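Local structure of beta-galactosidase (Geobacillus stearothermophilus, 4OIF) at residues Pro410-Ile415 / Arg467-Ile472; Asn307-Ser312 / Val456-Lys461. The protein probably hydrolyses terminal non-reducing beta-D-galactose residues of beta-D-galactosides, as a zinc-containing enzyme of glycoside hydrolase family 42. All coordinates share one frame; numbering follows the deposited sequence.

The two contacts illustrate how a domain is built within itself and then joined to its neighbour. Contact 1 pairs strands 413-416 and 470-473 inside the mixed sheet of the trimerisation domain; contact 2 sets the end of helix 296-312, from the TIM-barrel domain, against strand 456-459, the outermost strand of the sheet on that side within the chain. Strand 413-416 lies between the other two, and the contact centres are about 10 Å apart. Along the chain the segments alternate: 307-312, 410-415, 456-461, 467-472. A polar link from Y468 to D457 spans both contacts. No other subunit touches either; contact 1 holds the trimerisation domain together internally, and contact 2 joins it to the barrel.

Contact 1: residues Pro410-Ile415 / Arg467-Ile472; sequences PAEVAI and RYKLLI
Parallel strands V413-I415 and L470-I472 pair in the parallel part of the mixed sheet in the trimerisation domain: A414 N donates to L470 O and A414 O accepts from I472 N (2.8 Å), with strand axes 14° apart. Just before the strands, E412 O takes two donors, K469 N at 3.0 Å and L470 N at 3.3 Å, while E412 OE2 and K469 NZ form a salt bridge, its hydrogen bond weak; NZ also bonds to L614 O. V413 and L470 lie alongside each other on the face packed by F449 of helix 438-451.

The other face carries the ring of Y468. Y468 CB lies 3.8 Å from E412 O. From there CG turns anti to the carbonyl carbon (chi1 -54°), which lays one ring face against A414: the methyl CB stands 3.5 Å from the ring centroid, 11° off the normal, a CH-pi contact over the face. R467 CB approaches the opposite face near the rim. Y468 CD1 comes within 3.4 Å of A411 O, with CE1 just beyond. At the tip, OH leaves the pair and hydrogen-bonds to D457 OD2 of strand 456-459, while A414 CB is 4.0 Å from Y468 CZ, the carbon bearing that hydroxyl.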
# COMPACT_ATOMS: atom_id res chain seq x y z
N PRO A 410 21.03 -11.72 38.79
CA PRO A 410 21.62 -12.79 37.98
C PRO A 410 20.57 -13.81 37.58
O PRO A 410 19.66 -14.12 38.35
CB PRO A 410 22.66 -13.40 38.93
CG PRO A 410 22.91 -12.36 39.97
CD PRO A 410 21.57 -11.69 40.15
N ALA A 411 20.69 -14.31 36.36
CA ALA A 411 19.75 -15.28 35.85
C ALA A 411 20.49 -16.57 35.52
O ALA A 411 21.65 -16.54 35.14
CB ALA A 411 19.01 -14.73 34.62
N GLU A 412 19.80 -17.70 35.67
CA GLU A 412 20.36 -18.99 35.28
C GLU A 412 19.92 -19.39 33.88
O GLU A 412 20.31 -20.45 33.38
CB GLU A 412 19.94 -20.07 36.26
CG GLU A 412 20.32 -19.76 37.68
CD GLU A 412 19.88 -20.83 38.62
OE1 GLU A 412 18.65 -20.97 38.81
OE2 GLU A 412 20.75 -21.54 39.16
N VAL A 413 19.09 -18.55 33.28
CA VAL A 413 18.53 -18.81 31.97
C VAL A 413 18.85 -17.67 31.03
O VAL A 413 18.66 -16.49 31.36
CB VAL A 413 17.00 -19.03 32.01
CG1 VAL A 413 16.48 -19.40 30.64
CG2 VAL A 413 16.66 -20.12 33.01
N ALA A 414 19.35 -18.03 29.85
CA ALA A 414 19.69 -17.05 28.84
C ALA A 414 18.96 -17.36 27.54
O ALA A 414 18.82 -18.52 27.17
CB ALA A 414 21.20 -17.03 28.63
N ILE A 415 18.49 -16.31 26.87
CA ILE A 415 18.00 -16.41 25.50
C ILE A 415 18.96 -15.64 24.56
O ILE A 415 19.20 -14.45 24.74
CB ILE A 415 16.58 -15.85 25.36
CG1 ILE A 415 15.61 -16.65 26.22
CG2 ILE A 415 16.15 -15.81 23.89
CD1 ILE A 415 14.15 -16.19 26.10
N ARG A 467 28.01 -19.01 32.07
CA ARG A 467 27.41 -18.54 33.31
C ARG A 467 25.96 -19.00 33.46
O ARG A 467 25.33 -18.77 34.50
CB ARG A 467 27.50 -17.02 33.39
CG ARG A 467 28.88 -16.48 33.06
CD ARG A 467 29.23 -15.29 33.93
NE ARG A 467 29.36 -15.66 35.34
CZ ARG A 467 29.56 -14.79 36.33
NH1 ARG A 467 29.67 -13.49 36.06
NH2 ARG A 467 29.66 -15.21 37.58
N TYR A 468 25.42 -19.65 32.44
CA TYR A 468 24.02 -20.07 32.46
C TYR A 468 23.86 -21.59 32.46
O TYR A 468 24.72 -22.31 31.94
CB TYR A 468 23.26 -19.46 31.27
CG TYR A 468 23.41 -17.97 31.21
CD1 TYR A 468 22.59 -17.13 31.96
CD2 TYR A 468 24.40 -17.39 30.43
CE1 TYR A 468 22.75 -15.77 31.92
CE2 TYR A 468 24.56 -16.02 30.39
CZ TYR A 468 23.73 -15.22 31.13
OH TYR A 468 23.91 -13.85 31.09
N LYS A 469 22.77 -22.06 33.05
CA LYS A 469 22.43 -23.48 33.04
C LYS A 469 21.74 -23.84 31.74
O LYS A 469 21.93 -24.92 31.18
CB LYS A 469 21.50 -23.85 34.19
CG LYS A 469 22.06 -23.76 35.60
CD LYS A 469 20.98 -24.23 36.56
CE LYS A 469 21.47 -24.39 37.98
NZ LYS A 469 20.28 -24.61 38.87
N LEU A 470 20.91 -22.92 31.28
CA LEU A 470 20.05 -23.14 30.15
C LEU A 470 20.21 -21.99 29.19
O LEU A 470 20.00 -20.83 29.56
CB LEU A 470 18.60 -23.26 30.60
CG LEU A 470 17.55 -23.36 29.50
CD1 LEU A 470 17.80 -24.55 28.58
CD2 LEU A 470 16.16 -23.43 30.09
N LEU A 471 20.65 -22.31 27.97
CA LEU A 471 20.80 -21.35 26.89
C LEU A 471 19.84 -21.70 25.75
O LEU A 471 19.87 -22.80 25.19
CB LEU A 471 22.24 -21.32 26.38
CG LEU A 471 22.45 -20.36 25.20
CD1 LEU A 471 22.02 -18.95 25.58
CD2 LEU A 471 23.90 -20.36 24.75
N ILE A 472 18.99 -20.74 25.41
CA ILE A 472 17.97 -20.89 24.39
C ILE A 472 18.30 -20.02 23.18
O ILE A 472 18.28 -18.80 23.26
CB ILE A 472 16.57 -20.53 24.96
CG1 ILE A 472 16.23 -21.47 26.12
CG2 ILE A 472 15.49 -20.55 23.88
CD1 ILE A 472 15.02 -21.04 26.94

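Contact 2: residues Asn307-Ser312 / Val456-Lys461; sequences NDLYRS and VDVITK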
# COMPACT_ATOMS: atom_id res chain seq x y z
N ASN A 307 13.38 -5.29 28.31
CA ASN A 307 14.13 -4.90 29.50
C ASN A 307 15.24 -5.89 29.78
O ASN A 307 16.35 -5.50 30.08
CB ASN A 307 13.22 -4.80 30.71
CG ASN A 307 12.40 -3.53 30.71
OD1 ASN A 307 12.68 -2.57 29.99
ND2 ASN A 307 11.37 -3.52 31.55
N ASP A 308 14.95 -7.18 29.67
CA ASP A 308 15.94 -8.17 29.98
C ASP A 308 17.09 -8.06 28.98
O ASP A 308 18.28 -8.17 29.33
CB ASP A 308 15.31 -9.56 29.98
CG ASP A 308 14.37 -9.76 31.16
OD1 ASP A 308 14.43 -8.95 32.12
OD2 ASP A 308 13.57 -10.71 31.14
N LEU A 309 16.73 -7.81 27.73
CA LEU A 309 17.74 -7.65 26.71
C LEU A 309 18.68 -6.49 27.06
O LEU A 309 19.91 -6.66 27.11
CB LEU A 309 17.09 -7.45 25.34
CG LEU A 309 18.04 -7.11 24.18
CD1 LEU A 309 19.08 -8.20 23.95
CD2 LEU A 309 17.25 -6.83 22.92
N TYR A 310 18.11 -5.32 27.32
CA TYR A 310 18.92 -4.11 27.49
C TYR A 310 19.66 -4.05 28.83
O TYR A 310 20.73 -3.45 28.94
CB TYR A 310 18.05 -2.87 27.30
CG TYR A 310 17.68 -2.65 25.85
CD1 TYR A 310 18.40 -3.28 24.83
CD2 TYR A 310 16.63 -1.81 25.49
CE1 TYR A 310 18.08 -3.09 23.50
CE2 TYR A 310 16.30 -1.61 24.16
CZ TYR A 310 17.03 -2.26 23.17
OH TYR A 310 16.72 -2.10 21.84
N ARG A 311 19.10 -4.68 29.85
CA ARG A 311 19.83 -4.84 31.10
C ARG A 311 21.03 -5.71 30.81
O ARG A 311 22.16 -5.35 31.15
CB ARG A 311 18.96 -5.47 32.19
CG ARG A 311 19.62 -5.52 33.58
CD ARG A 311 18.95 -6.54 34.46
NE ARG A 311 18.96 -7.85 33.82
CZ ARG A 311 17.90 -8.45 33.31
NH1 ARG A 311 16.70 -7.87 33.37
NH2 ARG A 311 18.04 -9.64 32.73
N SER A 312 20.80 -6.84 30.15
CA SER A 312 21.88 -7.81 29.96
C SER A 312 23.05 -7.32 29.09
O SER A 312 24.14 -7.87 29.20
CB SER A 312 21.31 -9.10 29.37
OG SER A 312 20.41 -9.71 30.28
N VAL A 456 15.46 -14.14 33.58
CA VAL A 456 16.06 -14.44 32.28
C VAL A 456 16.94 -13.28 31.83
O VAL A 456 16.55 -12.12 31.94
CB VAL A 456 14.98 -14.72 31.20
CG1 VAL A 456 15.62 -14.88 29.83
CG2 VAL A 456 14.20 -15.97 31.56
N ASP A 457 18.14 -13.61 31.36
CA ASP A 457 18.96 -12.68 30.62
C ASP A 457 18.70 -12.91 29.13
O ASP A 457 18.71 -14.06 28.68
CB ASP A 457 20.45 -12.87 30.92
CG ASP A 457 20.88 -12.20 32.22
OD1 ASP A 457 20.03 -11.67 32.96
OD2 ASP A 457 22.09 -12.22 32.49
N VAL A 458 18.46 -11.85 28.38
CA VAL A 458 18.46 -11.98 26.92
C VAL A 458 19.79 -11.45 26.42
O VAL A 458 20.04 -10.26 26.43
CB VAL A 458 17.30 -11.23 26.26
CG1 VAL A 458 17.36 -11.36 24.74
CG2 VAL A 458 15.97 -11.77 26.78
N ILE A 459 20.66 -12.37 26.00
CA ILE A 459 22.06 -12.07 25.71
C ILE A 459 22.39 -12.06 24.23
O ILE A 459 21.57 -12.40 23.38
CB ILE A 459 23.00 -13.08 26.38
CG1 ILE A 459 22.78 -14.47 25.75
CG2 ILE A 459 22.81 -13.07 27.91
CD1 ILE A 459 23.69 -15.53 26.29
N THR A 460 23.63 -11.67 23.94
CA THR A 460 24.18 -11.68 22.60
C THR A 460 25.38 -12.61 22.59
O THR A 460 25.80 -13.08 23.64
CB THR A 460 24.59 -10.29 22.14
OG1 THR A 460 25.74 -9.87 22.89
CG2 THR A 460 23.46 -9.32 22.37
N LYS A 461 25.94 -12.88 21.41
CA LYS A 461 27.11 -13.74 21.31
C LYS A 461 28.33 -13.09 21.97
O LYS A 461 29.32 -13.76 22.21
CB LYS A 461 27.41 -14.09 19.86
CG LYS A 461 27.75 -12.91 18.97
CD LYS A 461 27.87 -13.37 17.53
CE LYS A 461 28.41 -12.27 16.64
NZ LYS A 461 27.43 -11.18 16.50
O HOH W 1 13.34 -12.01 33.61
O HOH W 2 21.44 -9.55 34.13
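L309 and V458 make the apolar, close-packed half of this helix-on-strand junction between the barrel and the trimerisation domain. The leucine methyl CD1 meets V458 CG1 at 3.7 Å, and L309 CA directs a C-H toward V458 O. Alongside, S312 CB presses on the same carbonyl, while S312 OG turns back to the helix and donates to D308 O. W419 of helix 419-427 packs on L309.

The other half is polar and holds water, though it too is buried. R311, its chain bent at chi3 (56°), brings NH2 between two acceptors near the guanidinium edge: D457 OD1 at 2.9 Å, in a salt bridge, and V456 O at 3.0 Å. R311 NH1 makes a straight bond (171°) to D308 OD1 at 2.8 Å and also bonds to H352 O. One water bridges D308 OD2 and V456 N; another links R311 NE to D457 OD1. The carboxylates have further partners, D308 in Y446 and H352, D457 in Y468 and Q315. A methionine in place of R311 would probably leave D308 and D457 without their shared positive charge and strip V456 O of this donor. With D308 OD1 and D457 OD1 only 6.3 Å apart, the guanidinium likely offsets the repulsion between two buried carboxylates, one from each domain, making the charge network itself a tie across the junction.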